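Local coordinates for cobalamin biosynthesis protein CobN (PDB 7C6O) that is the large catalytic subunit of cobaltochelatase and probably inserts cobalt into the corrin ring during cobalamin biosynthesis, at residues L389-S394 and G1136-F1141; P847-S852 and S915-D920. One frame throughout, in Å; residues are numbered along the deposited sequence.

The two contacts lie on opposite sides of the centre of the single CobN chain, their own centres 40 Å apart and their nearest atoms about 26 Å apart, and they share no helix, strand or sheet. Along the sequence contact 2 is nested inside contact 1: residues 389-394 come first, then 847-852 and 915-920, and finally 1136-1141. Contact 1 therefore closes a loop of 741 residues by joining the N-terminal parts of helices 391-405 and 1136-1157, whereas contact 2 spans 62 residues and sets the loop before helix 853-874 against the hairpin of strands 907-911 and 918-923. All four segments belong to the CobN/magnesium chelatase family region, and both contacts tie sequence-distant parts of it together.

Contact 1. Residues L389-S394 and G1136-F1141; sequences LDTPAS and GYKGAF
The turn that leads into helix 391-405 meets the N-terminal part of helix 1136-1157, Asp-390 CA and Lys-1138 CA coming within 5.7 Å. Asp-390 is the centre of an inverse gamma turn and the N-cap of its helix. Its OD1 accepts from Ala-393 N, 3.1 Å away and above the carboxylate plane. The same Asp-390 OD1 also accepts a hydrogen bond from a water, 2.7 Å away, that in turn accepts from Lys-1138 N. The capping carboxylate thus reaches the second helix through one water, while its other oxygen, OD2, bonds to His-1135.

Lys-1138 carries most of the direct contact. With CG anti to the backbone N (chi1 -172°) and bends at chi2 and chi4, its chain curls along the turn. Lys-1138 CB lies 3.8 Å from Pro-392 CD, and Lys-1138 CE passes 3.5 Å from Thr-391 OG1. At the chain end Lys-1138 NZ donates to Leu-389 O at 3.0 Å, tilted 23° from the carbonyl plane. Ala-386 O and the carboxylate of Glu-1142 also hold NZ, so the buried ammonium has two carbonyls and a probable counter-charge, while Thr-391 OG1 bonds to Gly-384 O. Pro-392 CG touches Tyr-1137 CD1 at 4.0 Å, the two side chains crossing at about a right angle.

Helix 420-431 packs beside this apolar pair, Ile-424 touching both residues and Asp-421 accepting from Tyr-1137 N, while Tyr-1137 OH bonds to Ile-383 O and Ala-1140 rests on helix 1176-1185.

Contact 2. Residues P847-S852 and S915-D920; sequences PKAVPS and SRRVID
Lys-848, Arg-917 and Val-918 contribute the largest buried areas. The aliphatic part of Lys-848 is laid over one face of the Arg-917 guanidinium: Lys-848 CD sits 3.5 Å above the guanidinium plane, over its centre, and Lys-848 CE is 3.3 Å from Arg-917 NH1. Bends at chi3 and chi4 turn the lysine end aside, leaving Lys-848 NZ 4.8 Å from Arg-917 NH1, near but not touching. The arginine chain runs extended from CG to NE, where Asp-846 forms a salt bridge that probably offsets the two like charges and probably holds the guanidinium with that face against the lysine chain.

The backbones join through Val-918 N, which donates to Lys-848 O at 2.9 Å, in the carbonyl plane. With CG1 anti to the backbone N (chi1 179°), Val-918 CG2 is the methyl turned to Pro-851, 3.6 Å from Pro-851 O; the peptide before this proline is cis. Ala-849 CB reaches Arg-916 O at 3.5 Å.

Strand 918-923 pairs antiparallel with strand 907-911, and a classic bulge interrupts the pairing where Ile-919 and Asp-920 both face Val-910. Trp-911 donates to Pro-851 O and touches Val-918, while helix 949-963 packs on Lys-848, Val-850 and Val-918.

Contact 1. Residues L389-S394 and G1136-F1141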
loop_
_atom_site.group_PDB
_atom_site.type_symbol
_atom_site.label_atom_id
_atom_site.label_comp_id
_atom_site.label_asym_id
_atom_site.label_seq_id
_atom_site.Cartn_x
_atom_site.Cartn_y
_atom_site.Cartn_z
ATOM N N LEU A 389 -3.747 -3.825 -16.909
ATOM C CA LEU A 389 -2.642 -3.575 -17.821
ATOM C C LEU A 389 -2.541 -4.679 -18.865
ATOM O O LEU A 389 -2.641 -5.867 -18.541
ATOM C CB LEU A 389 -1.321 -3.470 -17.044
ATOM C CG LEU A 389 -0.064 -3.063 -17.815
ATOM C CD1 LEU A 389 -0.144 -1.603 -18.228
ATOM C CD2 LEU A 389 1.183 -3.319 -16.978
ATOM N N ASP A 390 -2.340 -4.277 -20.119
ATOM C CA ASP A 390 -1.979 -5.206 -21.190
ATOM C C ASP A 390 -0.479 -5.456 -21.066
ATOM O O ASP A 390 0.345 -4.747 -21.649
ATOM C CB ASP A 390 -2.354 -4.640 -22.557
ATOM C CG ASP A 390 -2.176 -5.647 -23.691
ATOM O OD1 ASP A 390 -1.354 -6.580 -23.568
ATOM O OD2 ASP A 390 -2.858 -5.491 -24.726
ATOM N N THR A 391 -0.127 -6.477 -20.286
ATOM C CA THR A 391 1.283 -6.764 -20.018
ATOM C C THR A 391 2.073 -7.104 -21.276
ATOM O O THR A 391 3.183 -6.566 -21.440
ATOM C CB THR A 391 1.390 -7.884 -18.978
ATOM O OG1 THR A 391 0.203 -7.903 -18.175
ATOM C CG2 THR A 391 2.597 -7.665 -18.078
ATOM N N PRO A 392 1.599 -7.967 -22.186
ATOM C CA PRO A 392 2.410 -8.246 -23.385
ATOM C C PRO A 392 2.618 -7.030 -24.268
ATOM O O PRO A 392 3.739 -6.802 -24.742
ATOM C CB PRO A 392 1.611 -9.344 -24.101
ATOM C CG PRO A 392 0.808 -9.988 -23.022
ATOM C CD PRO A 392 0.422 -8.854 -22.120
ATOM N N ALA A 393 1.570 -6.237 -24.509
ATOM C CA ALA A 393 1.733 -5.049 -25.342
ATOM C C ALA A 393 2.619 -4.012 -24.658
ATOM O O ALA A 393 3.406 -3.325 -25.324
ATOM C CB ALA A 393 0.369 -4.452 -25.686
ATOM N N SER A 394 2.510 -3.889 -23.334
ATOM C CA SER A 394 3.375 -2.974 -22.597
ATOM C C SER A 394 4.829 -3.424 -22.656
ATOM O O SER A 394 5.738 -2.595 -22.785
ATOM C CB SER A 394 2.912 -2.864 -21.144
ATOM O OG SER A 394 1.597 -2.341 -21.063
ATOM N N GLY A 1136 -5.669 -9.447 -27.109
ATOM C CA GLY A 1136 -4.890 -10.666 -27.274
ATOM C C GLY A 1136 -4.786 -11.512 -26.020
ATOM O O GLY A 1136 -5.779 -11.785 -25.337
ATOM N N TYR A 1137 -3.552 -11.932 -25.716
ATOM C CA TYR A 1137 -3.306 -12.865 -24.618
ATOM C C TYR A 1137 -3.878 -12.346 -23.303
ATOM O O TYR A 1137 -4.556 -13.082 -22.575
ATOM C CB TYR A 1137 -1.801 -13.124 -24.491
ATOM C CG TYR A 1137 -1.391 -13.965 -23.296
ATOM C CD1 TYR A 1137 -1.150 -13.381 -22.060
ATOM C CD2 TYR A 1137 -1.224 -15.340 -23.411
ATOM C CE1 TYR A 1137 -0.773 -14.139 -20.971
ATOM C CE2 TYR A 1137 -0.841 -16.109 -22.322
ATOM C CZ TYR A 1137 -0.619 -15.500 -21.104
ATOM O OH TYR A 1137 -0.239 -16.253 -20.012
ATOM N N LYS A 1138 -3.612 -11.080 -22.980
ATOM C CA LYS A 1138 -4.031 -10.547 -21.686
ATOM C C LYS A 1138 -5.543 -10.361 -21.626
ATOM O O LYS A 1138 -6.156 -10.565 -20.572
ATOM C CB LYS A 1138 -3.309 -9.231 -21.404
ATOM C CG LYS A 1138 -3.520 -8.688 -19.996
ATOM C CD LYS A 1138 -3.181 -9.728 -18.936
ATOM C CE LYS A 1138 -3.009 -9.089 -17.565
ATOM N NZ LYS A 1138 -4.133 -8.175 -17.222
ATOM N N GLY A 1139 -6.163 -9.972 -22.741
ATOM C CA GLY A 1139 -7.614 -9.917 -22.777
ATOM C C GLY A 1139 -8.246 -11.270 -22.511
ATOM O O GLY A 1139 -9.215 -11.378 -21.756
ATOM N N ALA A 1140 -7.696 -12.322 -23.121
ATOM C CA ALA A 1140 -8.162 -13.677 -22.848
ATOM C C ALA A 1140 -7.882 -14.075 -21.405
ATOM O O ALA A 1140 -8.695 -14.761 -20.773
ATOM C CB ALA A 1140 -7.494 -14.655 -23.813
ATOM N N PHE A 1141 -6.730 -13.654 -20.876
ATOM C CA PHE A 1141 -6.390 -13.901 -19.478
ATOM C C PHE A 1141 -7.457 -13.342 -18.543
ATOM O O PHE A 1141 -7.848 -14.001 -17.572
ATOM C CB PHE A 1141 -5.021 -13.279 -19.180
ATOM C CG PHE A 1141 -4.553 -13.445 -17.757
ATOM C CD1 PHE A 1141 -5.009 -12.605 -16.752
ATOM C CD2 PHE A 1141 -3.618 -14.415 -17.435
ATOM C CE1 PHE A 1141 -4.570 -12.751 -15.449
ATOM C CE2 PHE A 1141 -3.171 -14.563 -16.135
ATOM C CZ PHE A 1141 -3.648 -13.729 -15.141
HETATM O O HOH W 1 -2.115 -8.920 -24.596
#

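Contact 2. Residues P847-S852 and S915-D920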
loop_
_atom_site.group_PDB
_atom_site.type_symbol
_atom_site.label_atom_id
_atom_site.label_comp_id
_atom_site.label_asym_id
_atom_site.label_seq_id
_atom_site.Cartn_x
_atom_site.Cartn_y
_atom_site.Cartn_z
ATOM N N PRO A 847 -0.370 8.032 7.669
ATOM C CA PRO A 847 -1.079 6.934 8.343
ATOM C C PRO A 847 -1.627 7.303 9.708
ATOM O O PRO A 847 -2.431 6.535 10.254
ATOM C CB PRO A 847 -0.007 5.846 8.453
ATOM C CG PRO A 847 1.279 6.616 8.526
ATOM C CD PRO A 847 1.088 7.812 7.627
ATOM N N LYS A 848 -1.216 8.434 10.281
ATOM C CA LYS A 848 -1.773 8.922 11.536
ATOM C C LYS A 848 -2.956 9.858 11.327
ATOM O O LYS A 848 -3.502 10.377 12.308
ATOM C CB LYS A 848 -0.684 9.634 12.351
ATOM C CG LYS A 848 0.456 8.717 12.784
ATOM C CD LYS A 848 1.672 9.505 13.258
ATOM C CE LYS A 848 1.387 10.266 14.543
ATOM N NZ LYS A 848 1.090 9.351 15.681
ATOM N N ALA A 849 -3.366 10.083 10.077
ATOM C CA ALA A 849 -4.447 11.005 9.749
ATOM C C ALA A 849 -5.624 10.290 9.096
ATOM O O ALA A 849 -6.361 10.888 8.305
ATOM C CB ALA A 849 -3.939 12.130 8.848
ATOM N N VAL A 850 -5.813 9.011 9.413
ATOM C CA VAL A 850 -6.942 8.250 8.884
ATOM C C VAL A 850 -7.741 7.684 10.054
ATOM O O VAL A 850 -7.153 7.177 11.022
ATOM C CB VAL A 850 -6.478 7.147 7.914
ATOM C CG1 VAL A 850 -5.844 7.761 6.674
ATOM C CG2 VAL A 850 -5.504 6.195 8.583
ATOM N N PRO A 851 -9.080 7.762 10.027
ATOM C CA PRO A 851 -9.865 8.345 8.935
ATOM C C PRO A 851 -9.846 9.871 8.908
ATOM O O PRO A 851 -9.800 10.514 9.960
ATOM C CB PRO A 851 -11.281 7.839 9.222
ATOM C CG PRO A 851 -11.316 7.689 10.705
ATOM C CD PRO A 851 -9.940 7.220 11.095
ATOM N N SER A 852 -9.869 10.436 7.704
ATOM C CA SER A 852 -10.090 11.863 7.559
ATOM C C SER A 852 -11.538 12.199 7.908
ATOM O O SER A 852 -12.382 11.318 8.102
ATOM C CB SER A 852 -9.774 12.319 6.134
ATOM O OG SER A 852 -10.741 11.834 5.216
ATOM N N SER A 915 -2.609 19.430 12.315
ATOM C CA SER A 915 -1.988 18.360 11.544
ATOM C C SER A 915 -2.994 17.466 10.827
ATOM O O SER A 915 -2.586 16.678 9.965
ATOM C CB SER A 915 -1.120 17.494 12.458
ATOM O OG SER A 915 -1.930 16.805 13.399
ATOM N N ARG A 916 -4.282 17.569 11.164
ATOM C CA ARG A 916 -5.364 16.720 10.669
ATOM C C ARG A 916 -5.222 15.273 11.116
ATOM O O ARG A 916 -5.925 14.397 10.597
ATOM C CB ARG A 916 -5.494 16.781 9.143
ATOM C CG ARG A 916 -5.619 18.201 8.615
ATOM C CD ARG A 916 -5.847 18.231 7.120
ATOM N NE ARG A 916 -5.770 19.592 6.604
ATOM C CZ ARG A 916 -5.962 19.922 5.331
ATOM N NH1 ARG A 916 -6.247 18.984 4.437
ATOM N NH2 ARG A 916 -5.869 21.190 4.954
ATOM N N ARG A 917 -4.350 14.998 12.080
ATOM C CA ARG A 917 -4.146 13.639 12.552
ATOM C C ARG A 917 -5.184 13.272 13.608
ATOM O O ARG A 917 -5.692 14.129 14.339
ATOM C CB ARG A 917 -2.727 13.481 13.105
ATOM C CG ARG A 917 -1.653 13.648 12.027
ATOM C CD ARG A 917 -0.240 13.419 12.546
ATOM N NE ARG A 917 0.634 12.934 11.479
ATOM C CZ ARG A 917 1.932 12.680 11.617
ATOM N NH1 ARG A 917 2.532 12.876 12.784
ATOM N NH2 ARG A 917 2.632 12.231 10.582
ATOM N N VAL A 918 -5.517 11.985 13.663
ATOM C CA VAL A 918 -6.431 11.472 14.678
ATOM C C VAL A 918 -5.648 11.293 15.971
ATOM O O VAL A 918 -4.630 10.595 16.001
ATOM C CB VAL A 918 -7.077 10.151 14.236
ATOM C CG1 VAL A 918 -8.002 9.626 15.327
ATOM C CG2 VAL A 918 -7.839 10.344 12.930
ATOM N N ILE A 919 -6.116 11.932 17.041
ATOM C CA ILE A 919 -5.382 11.964 18.300
ATOM C C ILE A 919 -6.133 11.313 19.450
ATOM O O ILE A 919 -5.514 11.032 20.486
ATOM C CB ILE A 919 -4.990 13.408 18.682
ATOM C CG1 ILE A 919 -6.241 14.267 18.871
ATOM C CG2 ILE A 919 -4.082 14.012 17.620
ATOM C CD1 ILE A 919 -5.945 15.689 19.294
ATOM N N ASP A 920 -7.432 11.054 19.317
ATOM C CA ASP A 920 -8.197 10.467 20.411
ATOM C C ASP A 920 -9.492 9.883 19.856
ATOM O O ASP A 920 -9.763 9.939 18.654
ATOM C CB ASP A 920 -8.479 11.505 21.502
ATOM C CG ASP A 920 -8.478 10.903 22.893
ATOM O OD1 ASP A 920 -8.698 9.680 23.016
ATOM O OD2 ASP A 920 -8.255 11.654 23.865
HETATM O O HOH W 2 -3.862 8.158 14.543
HETATM O O HOH W 3 -1.800 11.137 16.013
HETATM O O HOH W 4 -7.367 13.576 8.663
#